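Putative glutathione S-transferase (Corynebacterium glutamicum, PDB 3M1G) probably has glutathione transferase activity, as a member of the ECM4-like subfamily of glutathione S-transferases. Local coordinates at residues N29-R34 against K147-N152; Y62-A67 against I89-T94. One frame throughout, in Å; residues are numbered along the deposited sequence.

The modelled chain begins at 29-34, which packs along 147-152 in contact 1, the closest ends 113 residues apart in sequence; the large loop so closed holds strands 62-66, 90-93 and 140-143 and helix 71-83 of the thioredoxin-like domain. Within that loop the chain forms strand 62-66, passes through helix 71-83 and returns as strand 90-93, so contact 2 closes a shorter, parallel beta-alpha-beta loop lying wholly inside the longer one. Both reach one four-stranded sheet at its two outer strands, 149-151 and 90-93, and their centres are about 13 Å apart. They also touch directly, V150 CG2 packing at 4.0 Å from Y62 CE1.

Contact 1 of 2, residues N29-R34 against K147-N152; sequences NYIDDR and KKVVTN
I31 and N152 join the N-terminal segment to the chain just after strand 149-151, one of the two outer strands of its sheet, in the thioredoxin-like domain typical of glutathione transferases. The strand carries a classic beta bulge, V150 and T151 both facing L141. Segment 29-34 passes alongside 149-152. N152 grips I31 twice: its backbone N donates to I31 O at 2.9 Å, while its OD1 accepts from I31 N at 2.8 Å. A first torsion of 52° sets CG between the backbone N and the carbonyl carbon, from where the amide reaches the backbone of 29-31. The other end of the amide is used as well, for ND2 donates to N29 O at 2.9 Å, a nearly straight bond (165°) lying in the carbonyl plane and in the amide plane. An accepting OD1 and a donating ND2 together fix the flip of the amide.

The side chain of I31 can be followed outward from there. CB sits beside the N152 amide, 3.9 Å from OD1, and CG1 passes ND2. The branch CG2, anti to the backbone N, turns instead to V150 O at 3.3 Å. At the tip, CD1 rests against V149 CG1 at 3.7 Å, the apolar close of the contact. The Y30 ring passes the amide obliquely, CD1 nearest OD1, the two planes 20° apart, and its hydroxyl is hydrogen-bonded to D153.

Further along, the carboxylate of D33 is held by F53 N and W55 NE1, outside the two segments. A water within hydrogen-bonding distance of D33 OD2 also reaches V149 O, though other acceptors compete for its protons. The CB of D33, pointing into the contact, stands just 3.1 Å from V150 O.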
ATOM      1  N   ASN A  29      -1.386  17.337  30.762  1.00 50.26           N
ATOM      2  CA  ASN A  29      -2.165  16.628  31.832  1.00 50.01           C
ATOM      3  C   ASN A  29      -1.793  15.139  31.866  1.00 48.13           C
ATOM      4  O   ASN A  29      -2.677  14.285  31.859  1.00 49.02           O
ATOM      5  CB  ASN A  29      -3.701  16.834  31.658  1.00 50.71           C
ATOM      6  CG  ASN A  29      -4.172  16.705  30.185  1.00 53.40           C
ATOM      7  OD1 ASN A  29      -4.210  15.604  29.613  1.00 56.40           O
ATOM      8  ND2 ASN A  29      -4.536  17.848  29.571  1.00 57.94           N
ATOM      9  N   TYR A  30      -0.484  14.854  31.873  1.00 45.19           N
ATOM     10  CA  TYR A  30       0.047  13.518  32.167  1.00 43.05           C
ATOM     11  C   TYR A  30      -0.176  13.095  33.660  1.00 40.02           C
ATOM     12  O   TYR A  30       0.354  13.753  34.598  1.00 39.68           O
ATOM     13  CB  TYR A  30       1.535  13.499  31.871  1.00 43.32           C
ATOM     14  CG  TYR A  30       2.176  12.175  32.202  1.00 45.34           C
ATOM     15  CD1 TYR A  30       1.723  10.997  31.605  1.00 45.61           C
ATOM     16  CD2 TYR A  30       3.231  12.094  33.124  1.00 47.06           C
ATOM     17  CE1 TYR A  30       2.305   9.778  31.905  1.00 45.86           C
ATOM     18  CE2 TYR A  30       3.832  10.880  33.422  1.00 46.90           C
ATOM     19  CZ  TYR A  30       3.362   9.726  32.809  1.00 47.07           C
ATOM     20  OH  TYR A  30       3.958   8.524  33.100  1.00 47.46           O
ATOM     21  N   ILE A  31      -0.961  12.033  33.871  1.00 35.58           N
ATOM     22  CA  ILE A  31      -1.371  11.613  35.211  1.00 32.19           C
ATOM     23  C   ILE A  31      -0.925  10.181  35.442  1.00 29.64           C
ATOM     24  O   ILE A  31      -1.397   9.262  34.752  1.00 28.63           O
ATOM     25  CB  ILE A  31      -2.893  11.706  35.388  1.00 33.00           C
ATOM     26  CG1 ILE A  31      -3.416  13.052  34.882  1.00 35.25           C
ATOM     27  CG2 ILE A  31      -3.286  11.532  36.855  1.00 30.54           C
ATOM     28  CD1 ILE A  31      -4.803  13.354  35.384  1.00 38.46           C
ATOM     29  N   ASP A  32      -0.010   9.998  36.392  1.00 26.76           N
ATOM     30  CA  ASP A  32       0.614   8.696  36.648  1.00 26.35           C
ATOM     31  C   ASP A  32       0.394   8.195  38.068  1.00 24.82           C
ATOM     32  O   ASP A  32       1.267   7.535  38.632  1.00 25.00           O
ATOM     33  CB  ASP A  32       2.126   8.709  36.303  1.00 26.63           C
ATOM     34  CG  ASP A  32       2.907   9.713  37.131  1.00 28.87           C
ATOM     35  OD1 ASP A  32       2.276  10.635  37.713  1.00 29.18           O
ATOM     36  OD2 ASP A  32       4.152   9.592  37.217  1.00 33.67           O
ATOM     37  N   ASP A  33      -0.778   8.475  38.652  1.00 23.76           N
ATOM     38  CA  ASP A  33      -1.209   7.737  39.845  1.00 22.60           C
ATOM     39  C   ASP A  33      -1.355   6.281  39.439  1.00 21.71           C
ATOM     40  O   ASP A  33      -1.348   5.974  38.254  1.00 20.14           O
ATOM     41  CB  ASP A  33      -2.567   8.229  40.381  1.00 22.84           C
ATOM     42  CG  ASP A  33      -2.500   9.578  41.021  1.00 24.49           C
ATOM     43  OD1 ASP A  33      -1.383  10.154  41.165  1.00 25.56           O
ATOM     44  OD2 ASP A  33      -3.586  10.066  41.437  1.00 26.20           O
ATOM     45  N   ARG A  34      -1.494   5.381  40.417  1.00 21.03           N
ATOM     46  CA  ARG A  34      -1.627   3.949  40.136  1.00 21.93           C
ATOM     47  C   ARG A  34      -2.721   3.373  41.021  1.00 21.38           C
ATOM     48  O   ARG A  34      -2.975   3.899  42.120  1.00 20.42           O
ATOM     49  CB  ARG A  34      -0.294   3.229  40.393  1.00 22.70           C
ATOM     50  CG  ARG A  34       0.792   3.584  39.372  1.00 23.77           C
ATOM     51  CD  ARG A  34       2.147   2.893  39.720  1.00 26.94           C
ATOM     52  NE  ARG A  34       1.927   1.442  39.776  1.00 27.83           N
ATOM     53  CZ  ARG A  34       2.449   0.606  40.681  1.00 29.07           C
ATOM     54  NH1 ARG A  34       3.263   1.025  41.627  1.00 29.34           N
ATOM     55  NH2 ARG A  34       2.135  -0.685  40.649  1.00 26.99           N
ATOM     56  N   LYS A 147     -15.682  11.578  38.363  1.00 31.06           N
ATOM     57  CA  LYS A 147     -15.024  11.829  37.091  1.00 31.82           C
ATOM     58  C   LYS A 147     -13.561  12.252  37.153  1.00 30.69           C
ATOM     59  O   LYS A 147     -13.052  12.749  36.167  1.00 30.81           O
ATOM     60  CB  LYS A 147     -15.797  12.879  36.268  1.00 33.43           C
ATOM     61  CG  LYS A 147     -16.942  12.302  35.479  1.00 38.14           C
ATOM     62  CD  LYS A 147     -18.118  11.971  36.360  1.00 43.19           C
ATOM     63  CE  LYS A 147     -19.365  11.676  35.520  1.00 47.29           C
ATOM     64  NZ  LYS A 147     -19.866  12.871  34.746  1.00 49.55           N
ATOM     65  N   LYS A 148     -12.858  12.063  38.259  1.00 29.65           N
ATOM     66  CA  LYS A 148     -11.437  12.381  38.252  1.00 30.05           C
ATOM     67  C   LYS A 148     -10.666  11.351  37.414  1.00 28.65           C
ATOM     68  O   LYS A 148     -10.907  10.140  37.503  1.00 27.77           O
ATOM     69  CB  LYS A 148     -10.820  12.340  39.639  1.00 30.67           C
ATOM     70  CG  LYS A 148     -11.192  13.431  40.623  1.00 37.33           C
ATOM     71  CD  LYS A 148     -10.133  13.447  41.794  1.00 43.14           C
ATOM     72  CE  LYS A 148      -8.713  13.975  41.292  1.00 46.42           C
ATOM     73  NZ  LYS A 148      -7.749  12.940  40.745  1.00 47.36           N
ATOM     74  N   VAL A 149      -9.680  11.824  36.674  1.00 27.45           N
ATOM     75  CA  VAL A 149      -8.803  10.929  35.953  1.00 26.62           C
ATOM     76  C   VAL A 149      -7.789  10.417  36.952  1.00 25.85           C
ATOM     77  O   VAL A 149      -7.025  11.183  37.535  1.00 24.75           O
ATOM     78  CB  VAL A 149      -8.079  11.621  34.797  1.00 27.27           C
ATOM     79  CG1 VAL A 149      -7.057  10.661  34.160  1.00 24.85           C
ATOM     80  CG2 VAL A 149      -9.096  12.121  33.753  1.00 27.13           C
ATOM     81  N   VAL A 150      -7.806   9.100  37.155  1.00 24.50           N
ATOM     82  CA  VAL A 150      -6.848   8.427  38.029  1.00 23.00           C
ATOM     83  C   VAL A 150      -5.502   8.281  37.354  1.00 23.78           C
ATOM     84  O   VAL A 150      -4.469   8.662  37.925  1.00 24.62           O
ATOM     85  CB  VAL A 150      -7.405   7.057  38.468  1.00 22.67           C
ATOM     86  CG1 VAL A 150      -6.380   6.313  39.310  1.00 21.22           C
ATOM     87  CG2 VAL A 150      -8.745   7.276  39.207  1.00 20.37           C
ATOM     88  N   THR A 151      -5.496   7.770  36.127  1.00 23.00           N
ATOM     89  CA  THR A 151      -4.255   7.641  35.394  1.00 23.48           C
ATOM     90  C   THR A 151      -4.465   7.603  33.881  1.00 23.56           C
ATOM     91  O   THR A 151      -5.446   7.044  33.395  1.00 23.42           O
ATOM     92  CB  THR A 151      -3.479   6.334  35.773  1.00 24.46           C
ATOM     93  OG1 THR A 151      -2.456   6.073  34.794  1.00 21.49           O
ATOM     94  CG2 THR A 151      -4.421   5.153  35.858  1.00 21.94           C
ATOM     95  N   ASN A 152      -3.514   8.178  33.154  1.00 24.19           N
ATOM     96  CA  ASN A 152      -3.419   8.005  31.702  1.00 25.74           C
ATOM     97  C   ASN A 152      -2.042   7.493  31.292  1.00 26.21           C
ATOM     98  O   ASN A 152      -1.621   7.638  30.150  1.00 27.06           O
ATOM     99  CB  ASN A 152      -3.779   9.296  30.920  1.00 25.61           C
ATOM    100  CG  ASN A 152      -3.028  10.498  31.385  1.00 27.46           C
ATOM    101  OD1 ASN A 152      -1.881  10.405  31.809  1.00 28.28           O
ATOM    102  ND2 ASN A 152      -3.686  11.670  31.325  1.00 29.33           N
TER
HETATM  103  O   HOH W   1      -1.426   3.385  36.138  1.00 30.32           O
HETATM  104  O   HOH W   2      -5.451  11.326  39.803  1.00 30.44           O

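Contact 2 of 2, residues Y62-A67 against I89-T94; sequences YRLVAA and ISLGLT
Strands 62-66 and 90-93 run parallel, their directions 29° apart, R63 pairing with S90, L64 with L91, V65 with G92 and A66 with L93. L64 and A66 use both their N and their O toward the other strand: L64 N donates to S90 O at 2.7 Å and L64 O accepts from G92 N, while A66 N donates to G92 O and A66 O accepts from T94 N, both at 2.8 Å. R63 and V65 turn their backbone groups the other way, to V142 and A140 of strand 140-143, in the alternation expected of an inner strand. The parallel strands are joined through helix 71-83, which makes them a beta-alpha-beta unit. Beyond A66, the side chain of A67 lies about 4 Å from that of C70, the predicted nucleophile, so the pair leads up to the probable active site.

The side chains divide by face. L64 and L91 lie side by side and point the same way, CD2 of L64 coming 4.0 Å from CD1 of L91, with A66 CB a little farther along; helix 71-83 covers this layer through T76, V77 and R80. Behind L64, I89 CG2 packs against its CB.

On the face of R63 and S90, the arginine runs out over its neighbour. A bend at its third torsion (chi3 -69°) brings the guanidinium back above the strand, where S90 OG lies 3.0 Å above the plane of one face, toward the rim. CB of R63 is 3.2 Å from the same oxygen, which is hydrogen-bonded to E144. The chemistry thus implies that backbone bonds and the apolar layer hold the strands together, while R63 packs over S90 OG, its charge perhaps drawn to the nearby L91 carbonyl.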
ATOM      1  N   TYR A  62     -14.088   2.222  39.048  1.00 19.30           N
ATOM      2  CA  TYR A  62     -13.349   2.830  37.945  1.00 20.14           C
ATOM      3  C   TYR A  62     -13.873   2.440  36.565  1.00 21.51           C
ATOM      4  O   TYR A  62     -14.446   1.344  36.361  1.00 20.60           O
ATOM      5  CB  TYR A  62     -11.868   2.440  38.025  1.00 19.60           C
ATOM      6  CG  TYR A  62     -11.251   2.625  39.371  1.00 19.55           C
ATOM      7  CD1 TYR A  62     -10.928   3.894  39.838  1.00 20.57           C
ATOM      8  CD2 TYR A  62     -11.034   1.518  40.220  1.00 19.95           C
ATOM      9  CE1 TYR A  62     -10.369   4.069  41.068  1.00 21.09           C
ATOM     10  CE2 TYR A  62     -10.481   1.666  41.450  1.00 18.79           C
ATOM     11  CZ  TYR A  62     -10.156   2.941  41.898  1.00 22.04           C
ATOM     12  OH  TYR A  62      -9.586   3.103  43.140  1.00 20.04           O
ATOM     13  N   ARG A  63     -13.640   3.342  35.604  1.00 22.63           N
ATOM     14  CA  ARG A  63     -14.016   3.140  34.209  1.00 22.75           C
ATOM     15  C   ARG A  63     -12.794   3.288  33.321  1.00 22.70           C
ATOM     16  O   ARG A  63     -12.008   4.229  33.486  1.00 21.37           O
ATOM     17  CB  ARG A  63     -15.079   4.178  33.797  1.00 23.75           C
ATOM     18  CG  ARG A  63     -15.449   4.171  32.310  1.00 26.45           C
ATOM     19  CD  ARG A  63     -16.554   5.194  32.007  1.00 30.06           C
ATOM     20  NE  ARG A  63     -17.764   4.704  32.625  1.00 39.62           N
ATOM     21  CZ  ARG A  63     -18.740   4.064  31.985  1.00 45.54           C
ATOM     22  NH1 ARG A  63     -18.725   3.911  30.664  1.00 47.18           N
ATOM     23  NH2 ARG A  63     -19.777   3.630  32.685  1.00 50.46           N
ATOM     24  N   LEU A  64     -12.633   2.344  32.387  1.00 22.05           N
ATOM     25  CA  LEU A  64     -11.627   2.464  31.349  1.00 22.05           C
ATOM     26  C   LEU A  64     -12.229   3.262  30.189  1.00 21.72           C
ATOM     27  O   LEU A  64     -13.262   2.892  29.639  1.00 21.08           O
ATOM     28  CB  LEU A  64     -11.159   1.097  30.856  1.00 21.54           C
ATOM     29  CG  LEU A  64     -10.140   1.083  29.718  1.00 21.39           C
ATOM     30  CD1 LEU A  64      -8.806   1.715  30.173  1.00 20.60           C
ATOM     31  CD2 LEU A  64      -9.945  -0.385  29.209  1.00 19.65           C
ATOM     32  N   VAL A  65     -11.594   4.382  29.863  1.00 21.95           N
ATOM     33  CA  VAL A  65     -12.082   5.233  28.800  1.00 22.66           C
ATOM     34  C   VAL A  65     -11.086   5.003  27.670  1.00 23.33           C
ATOM     35  O   VAL A  65      -9.890   5.248  27.828  1.00 22.52           O
ATOM     36  CB  VAL A  65     -12.150   6.714  29.190  1.00 22.67           C
ATOM     37  CG1 VAL A  65     -12.548   7.603  27.910  1.00 24.07           C
ATOM     38  CG2 VAL A  65     -13.152   6.934  30.360  1.00 22.78           C
ATOM     39  N   ALA A  66     -11.586   4.452  26.573  1.00 23.65           N
ATOM     40  CA  ALA A  66     -10.750   4.014  25.462  1.00 24.51           C
ATOM     41  C   ALA A  66     -11.332   4.489  24.117  1.00 25.30           C
ATOM     42  O   ALA A  66     -12.406   5.129  24.071  1.00 26.52           O
ATOM     43  CB  ALA A  66     -10.618   2.474  25.499  1.00 24.00           C
ATOM     44  N   ALA A  67     -10.615   4.238  23.027  1.00 25.00           N
ATOM     45  CA  ALA A  67     -11.134   4.515  21.676  1.00 24.88           C
ATOM     46  C   ALA A  67     -10.753   3.327  20.818  1.00 24.15           C
ATOM     47  O   ALA A  67      -9.596   2.856  20.875  1.00 24.08           O
ATOM     48  CB  ALA A  67     -10.518   5.826  21.093  1.00 24.78           C
ATOM     49  N   ILE A  89     -14.372  -3.353  36.029  1.00 20.17           N
ATOM     50  CA  ILE A  89     -14.022  -2.035  35.513  1.00 20.40           C
ATOM     51  C   ILE A  89     -14.891  -1.824  34.282  1.00 21.34           C
ATOM     52  O   ILE A  89     -14.913  -2.659  33.350  1.00 21.49           O
ATOM     53  CB  ILE A  89     -12.547  -1.966  35.089  1.00 20.58           C
ATOM     54  CG1 ILE A  89     -11.620  -2.243  36.274  1.00 20.84           C
ATOM     55  CG2 ILE A  89     -12.189  -0.629  34.389  1.00 19.50           C
ATOM     56  CD1 ILE A  89     -10.114  -2.532  35.842  1.00 18.74           C
ATOM     57  N   SER A  90     -15.642  -0.725  34.276  1.00 22.20           N
ATOM     58  CA  SER A  90     -16.563  -0.438  33.174  1.00 22.98           C
ATOM     59  C   SER A  90     -15.789   0.141  31.988  1.00 23.89           C
ATOM     60  O   SER A  90     -14.596   0.446  32.100  1.00 23.54           O
ATOM     61  CB  SER A  90     -17.676   0.526  33.625  1.00 22.73           C
ATOM     62  OG  SER A  90     -17.133   1.781  34.019  1.00 23.54           O
ATOM     63  N   LEU A  91     -16.472   0.298  30.857  1.00 24.87           N
ATOM     64  CA  LEU A  91     -15.823   0.694  29.585  1.00 26.31           C
ATOM     65  C   LEU A  91     -16.600   1.847  28.963  1.00 27.78           C
ATOM     66  O   LEU A  91     -17.811   1.746  28.785  1.00 27.07           O
ATOM     67  CB  LEU A  91     -15.781  -0.445  28.569  1.00 25.40           C
ATOM     68  CG  LEU A  91     -15.060  -0.146  27.247  1.00 26.59           C
ATOM     69  CD1 LEU A  91     -13.541   0.066  27.484  1.00 23.08           C
ATOM     70  CD2 LEU A  91     -15.292  -1.249  26.207  1.00 23.45           C
ATOM     71  N   GLY A  92     -15.891   2.940  28.698  1.00 29.29           N
ATOM     72  CA  GLY A  92     -16.416   4.047  27.912  1.00 31.64           C
ATOM     73  C   GLY A  92     -15.615   4.162  26.604  1.00 32.77           C
ATOM     74  O   GLY A  92     -14.397   4.126  26.622  1.00 32.48           O
ATOM     75  N   LEU A  93     -16.311   4.265  25.482  1.00 35.19           N
ATOM     76  CA  LEU A  93     -15.677   4.450  24.164  1.00 37.15           C
ATOM     77  C   LEU A  93     -15.831   5.900  23.674  1.00 38.52           C
ATOM     78  O   LEU A  93     -16.935   6.442  23.717  1.00 39.41           O
ATOM     79  CB  LEU A  93     -16.270   3.465  23.175  1.00 37.10           C
ATOM     80  CG  LEU A  93     -15.984   2.014  23.559  1.00 35.87           C
ATOM     81  CD1 LEU A  93     -16.847   1.085  22.734  1.00 35.71           C
ATOM     82  CD2 LEU A  93     -14.508   1.650  23.419  1.00 33.75           C
ATOM     83  N   THR A  94     -14.721   6.510  23.241  0.50 39.17           N
ATOM     84  CA  THR A  94     -14.662   7.921  22.800  0.50 39.89           C
ATOM     85  C   THR A  94     -13.726   8.025  21.598  0.50 40.67           C
ATOM     86  O   THR A  94     -13.437   7.008  20.966  0.50 40.24           O
ATOM     87  CB  THR A  94     -14.108   8.848  23.911  0.50 40.23           C
ATOM     88  OG1 THR A  94     -14.266  10.227  23.534  0.50 39.30           O
ATOM     89  CG2 THR A  94     -12.620   8.561  24.160  0.50 40.22           C
TER